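Local coordinates for conserved hypothetical exported protein (Bacteroides fragilis, PDB 4JJA), which is of unproven function but may remove N-acetylmuramic acid residues from peptidoglycan as an exo-acting muramidase, at residues D108-G113 with D141-N146; T267-P272 with Q279-C284. One frame throughout, in Å; residues are numbered along the deposited sequence.

Contact 1: residues D108-G113 with D141-N146; sequences DIQDVG and DRPNPN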
ATOM      1  N   ASP A 108       4.187   7.716  10.481  1.00 11.16           N
ATOM      2  CA  ASP A 108       2.745   7.990  10.590  1.00 11.63           C
ATOM      3  C   ASP A 108       2.194   8.214   9.202  1.00 11.96           C
ATOM      4  O   ASP A 108       2.252   9.318   8.689  1.00 13.37           O
ATOM      5  CB  ASP A 108       2.410   9.181  11.515  1.00 14.65           C
ATOM      6  CG  ASP A 108       0.890   9.322  11.763  1.00 17.25           C
ATOM      7  OD1 ASP A 108       0.154   8.274  11.860  1.00 17.86           O
ATOM      8  OD2 ASP A 108       0.395  10.495  11.845  1.00 22.82           O
ATOM      9  N   ILE A 109       1.640   7.164   8.610  1.00 10.82           N
ATOM     10  CA  ILE A 109       1.275   7.251   7.214  1.00 11.13           C
ATOM     11  C   ILE A 109       0.200   6.242   6.947  1.00 10.35           C
ATOM     12  O   ILE A 109       0.234   5.152   7.529  1.00 11.34           O
ATOM     13  CB  ILE A 109       2.516   7.058   6.287  1.00 11.34           C
ATOM     14  CG1 ILE A 109       2.247   7.551   4.850  1.00 12.67           C
ATOM     15  CG2 ILE A 109       3.080   5.615   6.325  1.00 12.54           C
ATOM     16  CD1 ILE A 109       3.526   7.652   4.034  1.00 13.54           C
ATOM     17  N   GLN A 110      -0.724   6.589   6.058  1.00 10.02           N
ATOM     18  CA  GLN A 110      -1.867   5.710   5.735  1.00 10.10           C
ATOM     19  C   GLN A 110      -1.561   4.853   4.510  1.00 10.59           C
ATOM     20  O   GLN A 110      -1.425   5.366   3.392  1.00 12.87           O
ATOM     21  CB  GLN A 110      -3.144   6.527   5.514  1.00 10.96           C
ATOM     22  CG  GLN A 110      -4.360   5.659   5.245  1.00 10.26           C
ATOM     23  CD  GLN A 110      -4.690   4.755   6.426  1.00 10.09           C
ATOM     24  OE1 GLN A 110      -5.040   5.237   7.497  1.00 11.62           O
ATOM     25  NE2 GLN A 110      -4.570   3.449   6.240  1.00 10.77           N
ATOM     26  N   ASP A 111      -1.549   3.524   4.723  1.00 10.39           N
ATOM     27  CA  ASP A 111      -1.290   2.505   3.738  1.00 11.03           C
ATOM     28  C   ASP A 111      -2.613   1.897   3.224  1.00  9.44           C
ATOM     29  O   ASP A 111      -3.672   2.095   3.830  1.00 10.09           O
ATOM     30  CB  ASP A 111      -0.445   1.381   4.446  1.00 12.19           C
ATOM     31  CG  ASP A 111      -0.064   0.289   3.540  1.00 13.43           C
ATOM     32  OD1 ASP A 111       0.398   0.589   2.426  1.00 16.32           O
ATOM     33  OD2 ASP A 111      -0.267  -0.899   3.925  1.00 14.70           O
ATOM     34  N   VAL A 112      -2.557   1.056   2.179  1.00  8.31           N
ATOM     35  CA  VAL A 112      -3.747   0.357   1.671  1.00  8.09           C
ATOM     36  C   VAL A 112      -3.671  -1.165   1.696  1.00  7.45           C
ATOM     37  O   VAL A 112      -4.606  -1.827   1.307  1.00  8.74           O
ATOM     38  CB  VAL A 112      -4.160   0.864   0.276  1.00  9.20           C
ATOM     39  CG1 VAL A 112      -4.426   2.390   0.311  1.00 12.10           C
ATOM     40  CG2 VAL A 112      -3.118   0.551  -0.735  1.00 11.46           C
ATOM     41  N   GLY A 113      -2.545  -1.707   2.153  1.00  7.73           N
ATOM     42  CA  GLY A 113      -2.430  -3.156   2.380  1.00  8.97           C
ATOM     43  C   GLY A 113      -2.092  -4.074   1.245  1.00  8.46           C
ATOM     44  O   GLY A 113      -2.473  -5.225   1.241  1.00  9.37           O
ATOM     45  N   ASP A 141       0.435   3.706  14.728  1.00  8.52           N
ATOM     46  CA  ASP A 141      -0.183   2.803  13.760  1.00  8.48           C
ATOM     47  C   ASP A 141      -1.487   3.367  13.230  1.00  8.53           C
ATOM     48  O   ASP A 141      -2.206   4.115  13.942  1.00  9.73           O
ATOM     49  CB  ASP A 141      -0.392   1.416  14.365  1.00  8.88           C
ATOM     50  CG  ASP A 141      -0.121   0.263  13.427  1.00  8.45           C
ATOM     51  OD1 ASP A 141       0.530   0.435  12.383  1.00 10.01           O
ATOM     52  OD2 ASP A 141      -0.529  -0.872  13.850  1.00 10.02           O
ATOM     53  N   ARG A 142      -1.804   3.017  11.993  1.00  8.53           N
ATOM     54  CA  ARG A 142      -3.083   3.298  11.369  1.00  8.97           C
ATOM     55  C   ARG A 142      -3.628   1.989  10.826  1.00  8.25           C
ATOM     56  O   ARG A 142      -2.881   1.073  10.523  1.00  9.12           O
ATOM     57  CB  ARG A 142      -2.984   4.339  10.263  1.00 10.26           C
ATOM     58  CG  ARG A 142      -2.619   5.724  10.786  1.00 12.86           C
ATOM     59  CD  ARG A 142      -2.583   6.776   9.689  1.00 12.64           C
ATOM     60  NE  ARG A 142      -2.135   8.050  10.278  1.00 13.09           N
ATOM     61  CZ  ARG A 142      -2.874   9.122  10.466  1.00 13.03           C
ATOM     62  NH1 ARG A 142      -4.133   9.172  10.037  1.00 13.59           N
ATOM     63  NH2 ARG A 142      -2.335  10.176  11.061  1.00 13.85           N
ATOM     64  N   PRO A 143      -4.947   1.910  10.686  1.00  8.45           N
ATOM     65  CA  PRO A 143      -5.533   0.694  10.145  1.00  8.14           C
ATOM     66  C   PRO A 143      -5.090   0.340   8.746  1.00  8.20           C
ATOM     67  O   PRO A 143      -4.716   1.222   7.984  1.00  9.86           O
ATOM     68  CB  PRO A 143      -7.055   0.989  10.152  1.00  8.92           C
ATOM     69  CG  PRO A 143      -7.222   1.943  11.256  1.00 11.04           C
ATOM     70  CD  PRO A 143      -5.997   2.832  11.144  1.00  9.87           C
ATOM     71  N   ASN A 144      -5.149  -0.954   8.444  1.00  8.00           N
ATOM     72  CA  ASN A 144      -5.050  -1.425   7.076  1.00  7.63           C
ATOM     73  C   ASN A 144      -6.477  -1.574   6.571  1.00  7.31           C
ATOM     74  O   ASN A 144      -7.211  -2.405   7.105  1.00  7.97           O
ATOM     75  CB  ASN A 144      -4.301  -2.760   7.061  1.00  7.21           C
ATOM     76  CG  ASN A 144      -4.154  -3.349   5.679  1.00  6.04           C
ATOM     77  OD1 ASN A 144      -4.799  -2.893   4.723  1.00  7.88           O
ATOM     78  ND2 ASN A 144      -3.349  -4.422   5.590  1.00  8.27           N
ATOM     79  N   PRO A 145      -6.904  -0.789   5.556  1.00  7.01           N
ATOM     80  CA  PRO A 145      -8.283  -0.911   5.088  1.00  7.20           C
ATOM     81  C   PRO A 145      -8.576  -2.250   4.423  1.00  7.07           C
ATOM     82  O   PRO A 145      -9.720  -2.613   4.243  1.00  8.36           O
ATOM     83  CB  PRO A 145      -8.411   0.243   4.097  1.00  8.19           C
ATOM     84  CG  PRO A 145      -6.997   0.430   3.574  1.00  8.14           C
ATOM     85  CD  PRO A 145      -6.122   0.189   4.764  1.00  7.60           C
ATOM     86  N   ASN A 146      -7.513  -2.967   4.049  1.00  7.43           N
ATOM     87  CA  ASN A 146      -7.565  -4.328   3.525  1.00  7.40           C
ATOM     88  C   ASN A 146      -6.954  -5.324   4.540  1.00  7.82           C
ATOM     89  O   ASN A 146      -6.420  -6.362   4.168  1.00  8.41           O
ATOM     90  CB  ASN A 146      -6.874  -4.403   2.142  1.00  7.78           C
ATOM     91  CG  ASN A 146      -7.741  -3.825   1.060  1.00  7.45           C
ATOM     92  OD1 ASN A 146      -8.888  -4.284   0.873  1.00  8.47           O
ATOM     93  ND2 ASN A 146      -7.195  -2.910   0.261  1.00  8.77           N
TER
HETATM   94  O   HOH W   1      -1.554   7.164  13.766  1.00 12.06           O
HETATM   95  O   HOH W   2      -5.971   7.581   8.496  1.00 13.23           O
HETATM   96  O   HOH W   3      -3.721  -6.196   3.351  1.00  8.20           O

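Contact 2: residues T267-P272 with Q279-C284; sequences TPRSIP and QLNKLC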
ATOM      1  N   THR A 267     -13.479   6.953 -21.846  1.00 11.19           N
ATOM      2  CA  THR A 267     -12.323   7.483 -22.520  1.00 10.92           C
ATOM      3  C   THR A 267     -11.428   8.175 -21.519  1.00 10.82           C
ATOM      4  O   THR A 267     -11.752   9.245 -20.993  1.00 11.36           O
ATOM      5  CB  THR A 267     -12.734   8.509 -23.625  1.00 11.86           C
ATOM      6  OG1 THR A 267     -13.652   7.870 -24.535  1.00 14.79           O
ATOM      7  CG2 THR A 267     -11.503   9.056 -24.348  1.00 13.31           C
ATOM      8  N   PRO A 268     -10.262   7.583 -21.233  1.00 10.22           N
ATOM      9  CA  PRO A 268      -9.307   8.268 -20.381  1.00 10.47           C
ATOM     10  C   PRO A 268      -8.927   9.656 -20.935  1.00  9.99           C
ATOM     11  O   PRO A 268      -8.660   9.814 -22.140  1.00 11.03           O
ATOM     12  CB  PRO A 268      -8.107   7.299 -20.349  1.00 10.14           C
ATOM     13  CG  PRO A 268      -8.739   5.965 -20.656  1.00 10.33           C
ATOM     14  CD  PRO A 268      -9.751   6.291 -21.703  1.00  9.65           C
ATOM     15  N   ARG A 269      -8.854  10.667 -20.067  1.00  9.31           N
ATOM     16  CA  ARG A 269      -8.474  12.025 -20.414  1.00  9.59           C
ATOM     17  C   ARG A 269      -7.250  12.442 -19.637  1.00  9.71           C
ATOM     18  O   ARG A 269      -6.927  11.877 -18.584  1.00 11.19           O
ATOM     19  CB  ARG A 269      -9.629  12.973 -20.132  1.00  9.21           C
ATOM     20  CG  ARG A 269     -10.847  12.644 -20.908  1.00 10.33           C
ATOM     21  CD  ARG A 269     -10.654  12.657 -22.427  1.00  9.41           C
ATOM     22  NE  ARG A 269     -11.911  12.491 -23.121  1.00  9.93           N
ATOM     23  CZ  ARG A 269     -12.033  12.388 -24.432  1.00 10.87           C
ATOM     24  NH1 ARG A 269     -10.966  12.443 -25.205  1.00 11.64           N
ATOM     25  NH2 ARG A 269     -13.221  12.224 -24.987  1.00 11.27           N
ATOM     26  N   SER A 270      -6.576  13.473 -20.144  1.00 11.07           N
ATOM     27  CA  SER A 270      -5.351  13.942 -19.530  1.00 11.76           C
ATOM     28  C   SER A 270      -5.703  14.938 -18.436  1.00 11.25           C
ATOM     29  O   SER A 270      -6.105  16.036 -18.734  1.00 12.45           O
ATOM     30  CB  SER A 270      -4.488  14.652 -20.604  1.00 13.44           C
ATOM     31  OG  SER A 270      -3.298  15.103 -20.021  1.00 15.95           O
ATOM     32  N   ILE A 271      -5.630  14.498 -17.193  1.00 10.86           N
ATOM     33  CA  ILE A 271      -6.104  15.249 -16.034  1.00 10.87           C
ATOM     34  C   ILE A 271      -5.020  15.254 -14.998  1.00 11.31           C
ATOM     35  O   ILE A 271      -4.122  14.412 -15.009  1.00 12.14           O
ATOM     36  CB  ILE A 271      -7.427  14.667 -15.493  1.00 10.84           C
ATOM     37  CG1 ILE A 271      -7.309  13.184 -15.076  1.00 11.00           C
ATOM     38  CG2 ILE A 271      -8.578  14.858 -16.514  1.00 13.19           C
ATOM     39  CD1 ILE A 271      -8.610  12.514 -14.616  1.00 12.63           C
ATOM     40  N   PRO A 272      -5.050  16.185 -14.047  1.00 11.37           N
ATOM     41  CA  PRO A 272      -3.950  16.249 -13.065  1.00 11.70           C
ATOM     42  C   PRO A 272      -3.856  14.960 -12.258  1.00 12.18           C
ATOM     43  O   PRO A 272      -4.847  14.478 -11.734  1.00 13.42           O
ATOM     44  CB  PRO A 272      -4.344  17.428 -12.169  1.00 12.24           C
ATOM     45  CG  PRO A 272      -5.154  18.276 -13.104  1.00 11.67           C
ATOM     46  CD  PRO A 272      -6.009  17.285 -13.886  1.00 12.34           C
ATOM     47  N   GLN A 279      -4.135   4.455 -22.643  1.00 13.83           N
ATOM     48  CA  GLN A 279      -5.231   4.613 -23.555  1.00 12.85           C
ATOM     49  C   GLN A 279      -5.810   6.035 -23.572  1.00 11.96           C
ATOM     50  O   GLN A 279      -6.995   6.232 -23.837  1.00 13.40           O
ATOM     51  CB  GLN A 279      -6.330   3.547 -23.345  1.00 12.29           C
ATOM     52  CG  GLN A 279      -5.819   2.094 -23.227  1.00 12.44           C
ATOM     53  CD  GLN A 279      -5.095   1.592 -24.430  1.00 11.11           C
ATOM     54  OE1 GLN A 279      -5.139   2.164 -25.496  1.00 12.94           O
ATOM     55  NE2 GLN A 279      -4.355   0.493 -24.246  1.00 12.21           N
ATOM     56  N   LEU A 280      -4.952   7.014 -23.305  1.00 12.74           N
ATOM     57  CA  LEU A 280      -5.304   8.414 -23.326  1.00 12.38           C
ATOM     58  C   LEU A 280      -6.059   8.750 -24.595  1.00 12.17           C
ATOM     59  O   LEU A 280      -5.556   8.509 -25.700  1.00 13.53           O
ATOM     60  CB  LEU A 280      -4.064   9.294 -23.216  1.00 12.67           C
ATOM     61  CG  LEU A 280      -4.270  10.781 -23.414  1.00 13.62           C
ATOM     62  CD1 LEU A 280      -5.292  11.379 -22.397  1.00 14.28           C
ATOM     63  CD2 LEU A 280      -2.933  11.508 -23.338  1.00 14.32           C
ATOM     64  N   ASN A 281      -7.238   9.346 -24.449  1.00 11.69           N
ATOM     65  CA  ASN A 281      -8.075   9.821 -25.535  1.00 11.78           C
ATOM     66  C   ASN A 281      -8.599   8.735 -26.481  1.00 12.34           C
ATOM     67  O   ASN A 281      -9.117   9.037 -27.549  1.00 15.21           O
ATOM     68  CB  ASN A 281      -7.419  10.970 -26.300  1.00 12.64           C
ATOM     69  CG  ASN A 281      -7.239  12.232 -25.443  1.00 11.76           C
ATOM     70  OD1 ASN A 281      -8.073  12.554 -24.591  1.00 12.13           O
ATOM     71  ND2 ASN A 281      -6.143  12.950 -25.652  1.00 13.78           N
ATOM     72  N   LYS A 282      -8.535   7.484 -26.051  1.00 12.68           N
ATOM     73  CA  LYS A 282      -9.125   6.342 -26.754  1.00 14.35           C
ATOM     74  C   LYS A 282     -10.396   5.880 -26.117  1.00 13.52           C
ATOM     75  O   LYS A 282     -10.444   5.748 -24.904  1.00 13.62           O
ATOM     76  CB  LYS A 282      -8.189   5.103 -26.654  1.00 16.48           C
ATOM     77  CG  LYS A 282      -6.815   5.310 -27.013  1.00 22.01           C
ATOM     78  CD  LYS A 282      -6.659   5.405 -28.477  1.00 22.25           C
ATOM     79  CE  LYS A 282      -5.201   5.063 -28.835  1.00 20.53           C
ATOM     80  NZ  LYS A 282      -5.205   4.939 -30.306  1.00 15.19           N
ATOM     81  N   LEU A 283     -11.370   5.515 -26.929  1.00 12.75           N
ATOM     82  CA  LEU A 283     -12.591   4.952 -26.473  1.00 13.45           C
ATOM     83  C   LEU A 283     -12.298   3.513 -26.066  1.00 12.39           C
ATOM     84  O   LEU A 283     -11.900   2.671 -26.888  1.00 15.14           O
ATOM     85  CB  LEU A 283     -13.704   4.985 -27.541  1.00 13.68           C
ATOM     86  CG  LEU A 283     -15.048   4.447 -27.074  1.00 16.42           C
ATOM     87  CD1 LEU A 283     -15.620   5.296 -25.944  1.00 18.55           C
ATOM     88  CD2 LEU A 283     -15.995   4.336 -28.294  1.00 21.95           C
ATOM     89  N   CYS A 284     -12.429   3.234 -24.777  1.00 11.28           N
ATOM     90  CA  CYS A 284     -12.218   1.925 -24.176  1.00 11.56           C
ATOM     91  C   CYS A 284     -13.539   1.246 -23.906  1.00 11.39           C
ATOM     92  O   CYS A 284     -14.464   1.851 -23.351  1.00 13.90           O
ATOM     93  CB  CYS A 284     -11.450   2.075 -22.868  1.00 11.11           C
ATOM     94  SG  CYS A 284      -9.774   2.695 -23.080  1.00 12.04           S
TER
HETATM   95  O   HOH W   4     -11.076  11.523 -27.940  1.00 35.45           O
HETATM   96  O   HOH W   5      -7.620  14.545 -22.683  1.00 11.38           O

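Contact 1: residues D108-G113 with D141-N146
With CG anti to the carbonyl carbon (chi1 -67°) and the chain extended from CG to NE, R142 stretches across to the carboxylate of D108. The two side chains cross at about a right angle, and the guanidinium holds the acid side-on, one nitrogen to each oxygen. R142 NE reaches D108 OD1 at 2.8 Å from above the carboxylate plane, while NH2 of R142 meets D108 OD2 at 2.9 Å on the syn side. This salt bridge probably lets the buried R142 and D108 offset each other's charge, and M34 O is a second acceptor for R142 NH2.

Q110 bends at chi2 (63°), laying its amide nearly perpendicular to the guanidinium. Its NE2 gives one proton to P143 O at 2.8 Å, almost straight down the carbonyl, and the other to D111 O at 2.9 Å, so the amide is fixed in rotation. A water in the plane of the guanidinium, at its edge, joins Q110 OE1 to R142 NH1.

Further along, P145 packs its CG against V112 CA at 3.8 Å, and N146 ND2 donates to V112 O at 3.0 Å. N144 OD1 accepts from N146 N in an Asx turn and lies 3.3 Å from G113 CA. Helix 224-233 adds Y230 against V112 and I227 against P145.

Both segments follow adjacent parallel strands, 104-107 and 136-140, and so pair two loops at the C-terminal end of the parallel sheet, where binding and active sites of Rossmann-like alpha/beta folds commonly lie.

Contact 2: residues T267-P272 with Q279-C284
R269 and N281 meet at the outer side of this contact through a bent arginine and a short amide. A bend at chi2 (-59°) turns the otherwise extended chain of R269 back toward N281. NH1 of R269 then donates to N281 OD1 at 3.0 Å; the oxygen lies in the guanidinium plane, but the nitrogen stands above the plane of the amide. The same fold sets one face of the guanidinium over T267 CG2, a methyl group of its own segment. That direct bond is the one between the two side chains; of two waters, one ties R269 NH1 to the turn's own carbonyl, N281 O, and the other ties N281 OD1 to the opposite backbone at S270 N.

Residues Q279 to K282 form a type II beta turn closed by K282 N to Q279 O, with N281 at its third position in a positive-phi conformation. The turn leads into strand 284-288 of a small antiparallel sheet, and N281 N donates a hydrogen bond to P268 O, 2.8 Å away.

P268 presents its ring to the turn: CD is 3.3 Å from K282 O and 3.9 Å from C284 SG, joining the loop after strand 265-266 to the start of the next strand. In L280, CG trans to the main-chain nitrogen (chi1 172°) and a turn at chi2 (58°) together bring CD1 over the opposite chain, 3.3 Å from S270 N and 3.8 Å from S270 CB. At the far end, L283 CD1 comes to 3.5 Å from T267 OG1, the two side chains crossing at about a right angle.

How the contacts relate
The two contacts lie in series along the chain and in different sequence families: contact 1 in the N-terminal NamZ range, contact 2 in the C-terminal one. Their centres are about 30 Å apart and their nearest atoms about 17 Å, so neither touches the other. The contrast is one of depth. Contact 1 is wholly buried, its centre about 8 Å from the centre of the chain, and joins loops from neighbouring strands of the large sheet; contact 2, about 25 Å out, folds one surface loop back on itself. No active-site residue is assigned, so a catalytic role for either contact remains open.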